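Local coordinates for protein 4-phosphoerythronate dehydrogenase (Lactobacillus jensenii, PDB 4PRK) that probably interconverts pyruvate and D-lactate with NAD as cofactor, as a D-lactate dehydrogenase of the D-2-hydroxyacid dehydrogenase family, at residues V304-M307 and I308-L312; A243-E246 and A247-H251; A162-F165 and S166-A170; A126-K130 and G131-N135. One frame throughout, in Å; residues are numbered along the deposited sequence.

In the fold
All four interactions are local contacts within a helix or at its C-terminal end, and along the chain they come in the order 4, 3, 2, 1. Interaction 3 (helix 155-167) and interaction 2 (helix 241-250) belong to two beta-alpha-beta units of the seven-stranded parallel sheet of the Rossmann-type NAD-binding domain; their centres are about 28 Å apart. Interaction 4 ends helix 121-129, with its centre about 23 Å from that of interaction 2, and like interaction 3 it touches the third subunit. Interaction 1 lies about 45 Å from interaction 4, centre to centre, on helix 301-319, which packs against the domain with the five-stranded parallel sheet. The set samples both domains and the subunit contacts.

Interaction 1 of 4, residues V304-M307 and I308-L312; sequences VRNM and IEISL
Arg-305 and Glu-309, one turn apart on helix 301-319, meet chiefly through aliphatic and carboxylate atoms: Arg-305 CG lies 3.7 Å from Glu-309 CD, and the two chains cross obliquely with guanidinium and carboxylate planes 13° apart. Their charges only approach, Arg-305 NE standing 4.0 Å from Glu-309 OE1 with no N-H aimed at it; the carboxylate instead pairs with Lys-22 and Thr-19 of helix 10-23. Among the hydrogen bonds, the backbone one from Glu-309 N to Arg-305 O is 2.7 Å. Arg-305 turns at chi3 (76°) and grips Asn-306 OD1 side-on, from NE at 2.9 Å and from NH1 at 2.7 Å, with the oxygen in the guanidinium plane. Asn-306 ND2 is taken by Tyr-101 O and by Tyr-179 of the second subunit. An alanine in place of Arg-305 would take both donors from Asn-306 OD1, whose amide would probably be freer to turn. Ile-310 CD1 adds an apolar touch, 3.9 Å from Asn-306 CB. The two bonds to one oxygen are consistent with Arg-305 fixing the rotation of the Asn-306 amide beside the neighbouring subunit, while Glu-309 probably keeps its charge through Lys-22.

Interaction 2 of 4, residues A243-E246 and A247-H251; sequences ALIE and ALEKH
Leu-244 lies alongside Leu-248, one turn further on, both pointing the same way, with Leu-244 CD1 3.7 Å from Leu-248 CD1. They are part of the buried side of helix 241-250, which connects strand 229-232 to strand 255-258 as a beta-alpha-beta crossover of the Rossmann-type domain. Leu-244 carries CG anti to its own nitrogen (chi1 168°), whereas Leu-248 holds CG beside its nitrogen (chi1 -76°); with these torsions the CD1 branches meet. Around them, Leu-244 packs on Ala-256 and Leu-258 of the following strand and on Phe-221 of helix 218-223, while Leu-248 reaches Leu-284 of helix 279-285.

A second pair runs beside the first: Ile-245 CG2 rests 3.8 Å from Glu-249 OE2, the methyl lying broadside to the carboxylate, nearly as close to CD as to OE2. Ala-247 CB sits 3.2 Å from Ala-243 O. The backbone ladder is regular here, with Glu-249 N giving a 2.8 Å bond to Ile-245 O and Lys-250 N a 2.7 Å bond to Glu-246 O. The helix closes with a Schellman motif, in which His-251 takes positive phi and its N bonds to Leu-248 O at 2.9 Å.

On the exposed flank Glu-246 and Lys-250 run side by side. The lysine chain bends at chi3 and chi4 to bring its ammonium to the carboxylate, and the salt bridge joins Lys-250 NZ to Glu-246 OE2 at 3.1 Å, meeting the oxygen on its anti side, 16° out of the carboxylate plane.

Interaction 3 of 4, residues A162-F165 and S166-A170; sequences AQIF and SAMGA
Ala-162 O is gripped twice by Ser-166, by the backbone N at 2.9 Å and by OG at 2.7 Å, the two donors arriving from opposite faces of the carbonyl plane. The hydroxyl reaches back because chi1 of 59° sets OG between the serine nitrogen and its carbonyl carbon, folded against the preceding turn. With an alanine here the hydroxyl bond would go, and the Ala-162 carbonyl would probably be held less firmly, by the backbone N-H alone of this pair.

The apolar contact is built round the end of Met-168. A bend at chi3 (-96°) carries its methyl CE to within 3.5 Å of Phe-165 CD1, approaching the ring obliquely, and 3.8 Å from Ile-164 CG2. Ile-164 and Met-168 run side by side, whereas Phe-165 and Met-168 slant across each other. Beyond them, Phe-165 CB stands 4.2 Å from Ala-170 CB.

The helix ends in a Schellman motif. Gly-169 N bonds to Ser-166 O at 3.0 Å, and Ala-170 N to Phe-165 O at 3.1 Å; Phe-165 O also accepts a weak bond from Met-168 N. Gly-169 has phi 99°, and a side chain there would collide with Met-168 O.

Helix 155-167 is the crossover between parallel strands 148-152 and 171-175. Phe-165 is pressed on Ile-149 and Val-172 of those strands and on Val-111 of helix 103-118, which Ile-164 also touches, while Met-168 O accepts a bond from Arg-104 of the third subunit.

Interaction 4 of 4, residues A126-K130 and G131-N135; sequences ANMDK and GDFTN
Met-128 lies across the ring of Phe-133 and touches it along most of its length. Its CB sits over one face, 4.2 Å from the ring centroid and 26° off the normal, a CH-pi contact. CG comes next, 3.6 Å from Phe-133 CD2. SD is further out and oblique, 5.4 Å from the centroid, a Met-aromatic contact. A bend at chi3 (84°) then turns the methyl back, so that CE ends 3.8 Å from Phe-133 CE2. The two chains cross at about a right angle, and the ring is also met edge-to-face by Tyr-267 and Tyr-281 of the third subunit.

Asp-132 stands beside Asn-127, both side chains pointing the same way, the amide and carboxylate planes turned moderately against each other. Its two oxygens have different tasks. OD1 takes two donors from Thr-134: the backbone N at 2.9 Å, arriving nearly along the C-O axis, and the hydroxyl OG1 at 2.6 Å, on the syn lone pair. The first of these makes an Asx turn and, with the second, holds the carboxylate against rotation. OD2 makes a salt bridge with Lys-271 of the third subunit, so this aspartate joins the local turn to the subunit contact.

The backbone supplies the frame. Asp-132 N bonds to Asn-127 O at 2.9 Å and Gly-131 N to Met-128 O at 2.7 Å. With phi 79° at Gly-131, this pair of bonds is the Schellman motif that ends helix 121-129 and turns the chain into the loop leading on to strand 148-152.

Interaction 1 of 4, residues V304-M307 and I308-L312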
loop_
_atom_site.group_PDB
_atom_site.type_symbol
_atom_site.label_atom_id
_atom_site.label_comp_id
_atom_site.label_asym_id
_atom_site.label_seq_id
_atom_site.Cartn_x
_atom_site.Cartn_y
_atom_site.Cartn_z
ATOM N N VAL A 304 17.761 13.547 -12.738
ATOM C CA VAL A 304 18.574 14.418 -13.568
ATOM C C VAL A 304 17.910 15.814 -13.593
ATOM O O VAL A 304 18.574 16.818 -13.418
ATOM C CB VAL A 304 18.757 13.820 -14.963
ATOM C CG1 VAL A 304 19.358 14.838 -15.951
ATOM C CG2 VAL A 304 19.633 12.598 -14.853
ATOM N N ARG A 305 16.597 15.858 -13.710
ATOM C CA ARG A 305 15.908 17.116 -13.650
ATOM C C ARG A 305 16.063 17.831 -12.288
ATOM O O ARG A 305 16.303 19.028 -12.251
ATOM C CB ARG A 305 14.445 16.912 -13.927
ATOM C CG ARG A 305 13.702 18.212 -13.852
ATOM C CD ARG A 305 12.264 18.003 -13.530
ATOM N NE ARG A 305 12.083 17.686 -12.126
ATOM C CZ ARG A 305 10.898 17.411 -11.597
ATOM N NH1 ARG A 305 10.783 17.118 -10.308
ATOM N NH2 ARG A 305 9.822 17.418 -12.368
ATOM N N ASN A 306 15.896 17.093 -11.185
ATOM C CA ASN A 306 15.998 17.665 -9.865
ATOM C C ASN A 306 17.367 18.201 -9.589
ATOM O O ASN A 306 17.490 19.263 -8.993
ATOM C CB ASN A 306 15.549 16.691 -8.786
ATOM C CG ASN A 306 14.042 16.528 -8.777
ATOM O OD1 ASN A 306 13.307 17.255 -9.491
ATOM N ND2 ASN A 306 13.549 15.564 -8.000
ATOM N N MET A 307 18.387 17.536 -10.085
ATOM C CA MET A 307 19.730 18.028 -9.896
ATOM C C MET A 307 19.924 19.411 -10.513
ATOM O O MET A 307 20.627 20.253 -9.944
ATOM C CB MET A 307 20.760 17.049 -10.455
ATOM C CG MET A 307 20.944 15.811 -9.573
ATOM S SD MET A 307 22.109 14.584 -10.232
ATOM C CE MET A 307 21.159 13.075 -10.165
ATOM N N ILE A 308 19.300 19.645 -11.661
ATOM C CA ILE A 308 19.313 20.960 -12.293
ATOM C C ILE A 308 18.365 21.911 -11.574
ATOM O O ILE A 308 18.781 22.997 -11.128
ATOM C CB ILE A 308 18.933 20.820 -13.770
ATOM C CG1 ILE A 308 20.128 20.260 -14.542
ATOM C CG2 ILE A 308 18.513 22.152 -14.353
ATOM C CD1 ILE A 308 19.757 19.685 -15.886
ATOM N N GLU A 309 17.099 21.520 -11.420
ATOM C CA GLU A 309 16.115 22.488 -10.978
ATOM C C GLU A 309 16.206 22.873 -9.490
ATOM O O GLU A 309 15.857 24.028 -9.120
ATOM C CB GLU A 309 14.692 22.077 -11.373
ATOM C CG GLU A 309 14.560 22.025 -12.879
ATOM C CD GLU A 309 13.141 21.802 -13.347
ATOM O OE1 GLU A 309 12.210 21.688 -12.502
ATOM O OE2 GLU A 309 12.982 21.767 -14.596
ATOM N N ILE A 310 16.680 21.947 -8.642
ATOM C CA ILE A 310 16.864 22.281 -7.235
ATOM C C ILE A 310 18.064 23.233 -7.003
ATOM O O ILE A 310 17.923 24.226 -6.280
ATOM C CB ILE A 310 16.962 21.030 -6.331
ATOM C CG1 ILE A 310 15.580 20.303 -6.326
ATOM C CG2 ILE A 310 17.358 21.442 -4.911
ATOM C CD1 ILE A 310 15.537 18.971 -5.585
ATOM N N SER A 311 19.212 22.948 -7.606
ATOM C CA SER A 311 20.329 23.878 -7.552
ATOM C C SER A 311 19.972 25.271 -8.180
ATOM O O SER A 311 20.113 26.334 -7.536
ATOM C CB SER A 311 21.533 23.233 -8.230
ATOM O OG SER A 311 21.298 22.916 -9.592
ATOM N N LEU A 312 19.445 25.236 -9.403
ATOM C CA LEU A 312 19.029 26.447 -10.133
ATOM C C LEU A 312 18.178 27.356 -9.218
ATOM O O LEU A 312 18.439 28.550 -9.123
ATOM C CB LEU A 312 18.202 26.044 -11.414
ATOM C CG LEU A 312 17.582 27.171 -12.282
ATOM C CD1 LEU A 312 18.710 28.064 -12.803
ATOM C CD2 LEU A 312 16.699 26.710 -13.451
#

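Interaction 2 of 4, residues A243-E246 and A247-H251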
loop_
_atom_site.group_PDB
_atom_site.type_symbol
_atom_site.label_atom_id
_atom_site.label_comp_id
_atom_site.label_asym_id
_atom_site.label_seq_id
_atom_site.Cartn_x
_atom_site.Cartn_y
_atom_site.Cartn_z
ATOM N N ALA A 243 35.656 -10.481 0.882
ATOM C CA ALA A 243 34.784 -11.299 1.765
ATOM C C ALA A 243 33.461 -11.574 1.092
ATOM O O ALA A 243 32.896 -12.641 1.319
ATOM C CB ALA A 243 34.518 -10.625 3.101
ATOM N N LEU A 244 32.991 -10.619 0.272
ATOM C CA LEU A 244 31.749 -10.782 -0.489
ATOM C C LEU A 244 31.910 -11.934 -1.497
ATOM O O LEU A 244 31.101 -12.875 -1.545
ATOM C CB LEU A 244 31.372 -9.451 -1.182
ATOM C CG LEU A 244 30.258 -9.509 -2.246
ATOM C CD1 LEU A 244 29.003 -10.086 -1.661
ATOM C CD2 LEU A 244 29.911 -8.175 -2.877
ATOM N N ILE A 245 32.989 -11.867 -2.275
ATOM C CA ILE A 245 33.280 -12.850 -3.311
ATOM C C ILE A 245 33.399 -14.269 -2.726
ATOM O O ILE A 245 32.800 -15.219 -3.205
ATOM C CB ILE A 245 34.579 -12.434 -4.042
ATOM C CG1 ILE A 245 34.273 -11.290 -5.008
ATOM C CG2 ILE A 245 35.143 -13.585 -4.819
ATOM C CD1 ILE A 245 35.465 -10.731 -5.735
ATOM N N GLU A 246 34.180 -14.375 -1.667
ATOM C CA GLU A 246 34.345 -15.606 -0.939
ATOM C C GLU A 246 33.020 -16.165 -0.410
ATOM O O GLU A 246 32.707 -17.345 -0.538
ATOM C CB GLU A 246 35.277 -15.287 0.211
ATOM C CG GLU A 246 35.696 -16.489 0.995
ATOM C CD GLU A 246 36.809 -16.171 1.986
ATOM O OE1 GLU A 246 37.545 -15.163 1.768
ATOM O OE2 GLU A 246 36.941 -16.950 2.962
ATOM N N ALA A 247 32.254 -15.303 0.228
ATOM C CA ALA A 247 30.956 -15.698 0.744
ATOM C C ALA A 247 30.071 -16.281 -0.368
ATOM O O ALA A 247 29.427 -17.297 -0.164
ATOM C CB ALA A 247 30.269 -14.491 1.383
ATOM N N LEU A 248 30.060 -15.641 -1.538
ATOM C CA LEU A 248 29.255 -16.114 -2.659
ATOM C C LEU A 248 29.812 -17.417 -3.159
ATOM O O LEU A 248 29.051 -18.370 -3.398
ATOM C CB LEU A 248 29.247 -15.098 -3.821
ATOM C CG LEU A 248 28.354 -13.874 -3.601
ATOM C CD1 LEU A 248 28.876 -12.660 -4.339
ATOM C CD2 LEU A 248 26.919 -14.180 -4.000
ATOM N N GLU A 249 31.133 -17.456 -3.311
ATOM C CA GLU A 249 31.807 -18.689 -3.770
ATOM C C GLU A 249 31.526 -19.850 -2.833
ATOM O O GLU A 249 31.303 -20.948 -3.280
ATOM C CB GLU A 249 33.311 -18.500 -3.935
ATOM C CG GLU A 249 33.677 -17.726 -5.196
ATOM C CD GLU A 249 35.164 -17.448 -5.288
ATOM O OE1 GLU A 249 35.891 -17.629 -4.275
ATOM O OE2 GLU A 249 35.604 -17.031 -6.378
ATOM N N LYS A 250 31.460 -19.583 -1.536
ATOM C CA LYS A 250 31.169 -20.646 -0.586
ATOM C C LYS A 250 29.678 -20.855 -0.367
ATOM O O LYS A 250 29.304 -21.766 0.333
ATOM C CB LYS A 250 31.876 -20.375 0.721
ATOM C CG LYS A 250 33.393 -20.322 0.551
ATOM C CD LYS A 250 34.111 -20.330 1.884
ATOM C CE LYS A 250 33.563 -19.277 2.829
ATOM N NZ LYS A 250 34.617 -18.770 3.747
ATOM N N HIS A 251 28.830 -20.042 -1.001
ATOM C CA HIS A 251 27.369 -20.182 -0.878
ATOM C C HIS A 251 26.980 -19.915 0.573
ATOM O O HIS A 251 26.098 -20.540 1.143
ATOM C CB HIS A 251 26.890 -21.555 -1.433
ATOM C CG HIS A 251 27.409 -21.873 -2.825
ATOM N ND1 HIS A 251 26.692 -21.618 -3.976
ATOM C CD2 HIS A 251 28.571 -22.438 -3.241
ATOM C CE1 HIS A 251 27.382 -22.002 -5.040
ATOM N NE2 HIS A 251 28.530 -22.501 -4.622
#

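Interaction 3 of 4, residues A162-F165 and S166-A170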
loop_
_atom_site.group_PDB
_atom_site.type_symbol
_atom_site.label_atom_id
_atom_site.label_comp_id
_atom_site.label_asym_id
_atom_site.label_seq_id
_atom_site.Cartn_x
_atom_site.Cartn_y
_atom_site.Cartn_z
ATOM N N ALA A 162 11.721 0.530 2.445
ATOM C CA ALA A 162 10.862 -0.043 3.458
ATOM C C ALA A 162 9.364 0.143 3.110
ATOM O O ALA A 162 8.557 -0.793 3.219
ATOM C CB ALA A 162 11.209 0.602 4.791
ATOM N N GLN A 163 9.011 1.333 2.648
ATOM C CA GLN A 163 7.649 1.579 2.140
ATOM C C GLN A 163 7.276 0.612 1.012
ATOM O O GLN A 163 6.218 0.019 1.017
ATOM C CB GLN A 163 7.524 3.044 1.637
ATOM C CG GLN A 163 7.802 4.083 2.749
ATOM C CD GLN A 163 7.880 5.543 2.299
ATOM O OE1 GLN A 163 8.752 6.305 2.734
ATOM N NE2 GLN A 163 6.942 5.949 1.471
ATOM N N ILE A 164 8.156 0.440 0.048
ATOM C CA ILE A 164 7.859 -0.442 -1.093
ATOM C C ILE A 164 7.774 -1.890 -0.632
ATOM O O ILE A 164 6.735 -2.597 -0.869
ATOM C CB ILE A 164 8.911 -0.276 -2.221
ATOM C CG1 ILE A 164 8.822 1.135 -2.792
ATOM C CG2 ILE A 164 8.800 -1.378 -3.322
ATOM C CD1 ILE A 164 10.053 1.485 -3.628
ATOM N N PHE A 165 8.787 -2.334 0.120
ATOM C CA PHE A 165 8.727 -3.738 0.565
ATOM C C PHE A 165 7.509 -4.043 1.445
ATOM O O PHE A 165 6.840 -5.057 1.259
ATOM C CB PHE A 165 10.045 -4.195 1.216
ATOM C CG PHE A 165 11.080 -4.660 0.227
ATOM C CD1 PHE A 165 10.782 -5.632 -0.711
ATOM C CD2 PHE A 165 12.338 -4.154 0.259
ATOM C CE1 PHE A 165 11.738 -6.078 -1.620
ATOM C CE2 PHE A 165 13.300 -4.595 -0.641
ATOM C CZ PHE A 165 12.994 -5.552 -1.589
ATOM N N SER A 166 7.187 -3.162 2.381
ATOM C CA SER A 166 6.039 -3.441 3.282
ATOM C C SER A 166 4.745 -3.340 2.513
ATOM O O SER A 166 3.815 -4.017 2.831
ATOM C CB SER A 166 6.028 -2.520 4.486
ATOM O OG SER A 166 5.964 -1.237 3.967
ATOM N N ALA A 167 4.683 -2.548 1.448
ATOM C CA ALA A 167 3.469 -2.481 0.674
ATOM C C ALA A 167 3.275 -3.761 -0.149
ATOM O O ALA A 167 2.158 -4.074 -0.495
ATOM C CB ALA A 167 3.451 -1.253 -0.197
ATOM N N MET A 168 4.346 -4.525 -0.428
ATOM C CA MET A 168 4.188 -5.858 -1.029
ATOM C C MET A 168 3.899 -6.961 0.024
ATOM O O MET A 168 3.672 -8.151 -0.315
ATOM C CB MET A 168 5.438 -6.239 -1.819
ATOM C CG MET A 168 5.818 -5.243 -2.890
ATOM S SD MET A 168 7.081 -5.832 -4.021
ATOM C CE MET A 168 8.541 -5.162 -3.338
ATOM N N GLY A 169 3.892 -6.580 1.292
ATOM C CA GLY A 169 3.585 -7.503 2.367
ATOM C C GLY A 169 4.797 -8.075 3.107
ATOM O O GLY A 169 4.628 -8.842 4.060
ATOM N N ALA A 170 6.019 -7.699 2.720
ATOM C CA ALA A 170 7.198 -8.164 3.441
ATOM C C ALA A 170 7.275 -7.621 4.856
ATOM O O ALA A 170 6.789 -6.537 5.134
ATOM C CB ALA A 170 8.467 -7.786 2.706
#

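Interaction 4 of 4, residues A126-K130 and G131-N135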
loop_
_atom_site.group_PDB
_atom_site.type_symbol
_atom_site.label_atom_id
_atom_site.label_comp_id
_atom_site.label_asym_id
_atom_site.label_seq_id
_atom_site.Cartn_x
_atom_site.Cartn_y
_atom_site.Cartn_z
ATOM N N ALA A 126 21.815 -18.737 -16.849
ATOM C CA ALA A 126 23.066 -19.488 -16.929
ATOM C C ALA A 126 22.794 -20.970 -17.216
ATOM O O ALA A 126 23.496 -21.623 -17.982
ATOM C CB ALA A 126 23.834 -19.351 -15.637
ATOM N N ASN A 127 21.728 -21.470 -16.616
ATOM C CA ASN A 127 21.275 -22.818 -16.831
ATOM C C ASN A 127 20.749 -23.049 -18.277
ATOM O O ASN A 127 21.088 -24.039 -18.926
ATOM C CB ASN A 127 20.156 -23.099 -15.839
ATOM C CG ASN A 127 20.404 -24.315 -15.026
ATOM O OD1 ASN A 127 21.533 -24.604 -14.651
ATOM N ND2 ASN A 127 19.338 -25.045 -14.736
ATOM N N MET A 128 19.958 -22.112 -18.786
ATOM C CA MET A 128 19.405 -22.223 -20.116
ATOM C C MET A 128 20.516 -22.126 -21.125
ATOM O O MET A 128 20.515 -22.849 -22.113
ATOM C CB MET A 128 18.356 -21.151 -20.340
ATOM C CG MET A 128 17.124 -21.391 -19.480
ATOM S SD MET A 128 16.216 -19.884 -19.072
ATOM C CE MET A 128 15.176 -19.677 -20.531
ATOM N N ASP A 129 21.491 -21.261 -20.857
ATOM C CA ASP A 129 22.639 -21.129 -21.738
ATOM C C ASP A 129 23.308 -22.501 -21.978
ATOM O O ASP A 129 23.824 -22.712 -23.041
ATOM C CB ASP A 129 23.635 -20.096 -21.186
ATOM C CG ASP A 129 23.124 -18.638 -21.321
ATOM O OD1 ASP A 129 22.108 -18.417 -22.006
ATOM O OD2 ASP A 129 23.734 -17.703 -20.747
ATOM N N LYS A 130 23.275 -23.412 -21.000
ATOM C CA LYS A 130 23.795 -24.773 -21.128
ATOM C C LYS A 130 22.734 -25.777 -21.539
ATOM O O LYS A 130 22.897 -26.974 -21.325
ATOM C CB LYS A 130 24.316 -25.281 -19.772
ATOM C CG LYS A 130 25.145 -24.325 -18.926
ATOM C CD LYS A 130 26.414 -23.846 -19.620
ATOM C CE LYS A 130 27.497 -23.488 -18.590
ATOM N NZ LYS A 130 28.780 -23.077 -19.230
ATOM N N GLY A 131 21.599 -25.307 -22.021
ATOM C CA GLY A 131 20.544 -26.190 -22.449
ATOM C C GLY A 131 19.685 -26.802 -21.384
ATOM O O GLY A 131 18.905 -27.706 -21.688
ATOM N N ASP A 132 19.779 -26.317 -20.141
ATOM C CA ASP A 132 18.944 -26.850 -19.059
ATOM C C ASP A 132 17.768 -25.909 -18.763
ATOM O O ASP A 132 17.945 -24.824 -18.194
ATOM C CB ASP A 132 19.793 -27.102 -17.822
ATOM C CG ASP A 132 18.997 -27.642 -16.666
ATOM O OD1 ASP A 132 17.755 -27.620 -16.685
ATOM O OD2 ASP A 132 19.629 -28.113 -15.709
ATOM N N PHE A 133 16.577 -26.338 -19.168
ATOM C CA PHE A 133 15.360 -25.543 -19.067
ATOM C C PHE A 133 14.438 -26.097 -17.990
ATOM O O PHE A 133 13.237 -25.866 -18.012
ATOM C CB PHE A 133 14.635 -25.476 -20.433
ATOM C CG PHE A 133 15.409 -24.739 -21.499
ATOM C CD1 PHE A 133 16.438 -25.373 -22.200
ATOM C CD2 PHE A 133 15.142 -23.403 -21.782
ATOM C CE1 PHE A 133 17.175 -24.688 -23.166
ATOM C CE2 PHE A 133 15.846 -22.725 -22.763
ATOM C CZ PHE A 133 16.867 -23.373 -23.465
ATOM N N THR A 134 15.000 -26.805 -17.025
ATOM C CA THR A 134 14.162 -27.428 -16.009
ATOM C C THR A 134 13.836 -26.449 -14.875
ATOM O O THR A 134 14.187 -25.267 -14.939
ATOM C CB THR A 134 14.795 -28.727 -15.437
ATOM O OG1 THR A 134 16.071 -28.426 -14.899
ATOM C CG2 THR A 134 14.967 -29.813 -16.529
ATOM N N ASN A 135 13.119 -26.962 -13.870
ATOM C CA ASN A 135 12.862 -26.252 -12.628
ATOM C C ASN A 135 13.370 -27.045 -11.434
ATOM O O ASN A 135 12.565 -27.481 -10.607
ATOM C CB ASN A 135 11.358 -25.990 -12.427
ATOM C CG ASN A 135 10.763 -25.045 -13.468
ATOM O OD1 ASN A 135 11.460 -24.428 -14.294
ATOM N ND2 ASN A 135 9.468 -24.933 -13.429
#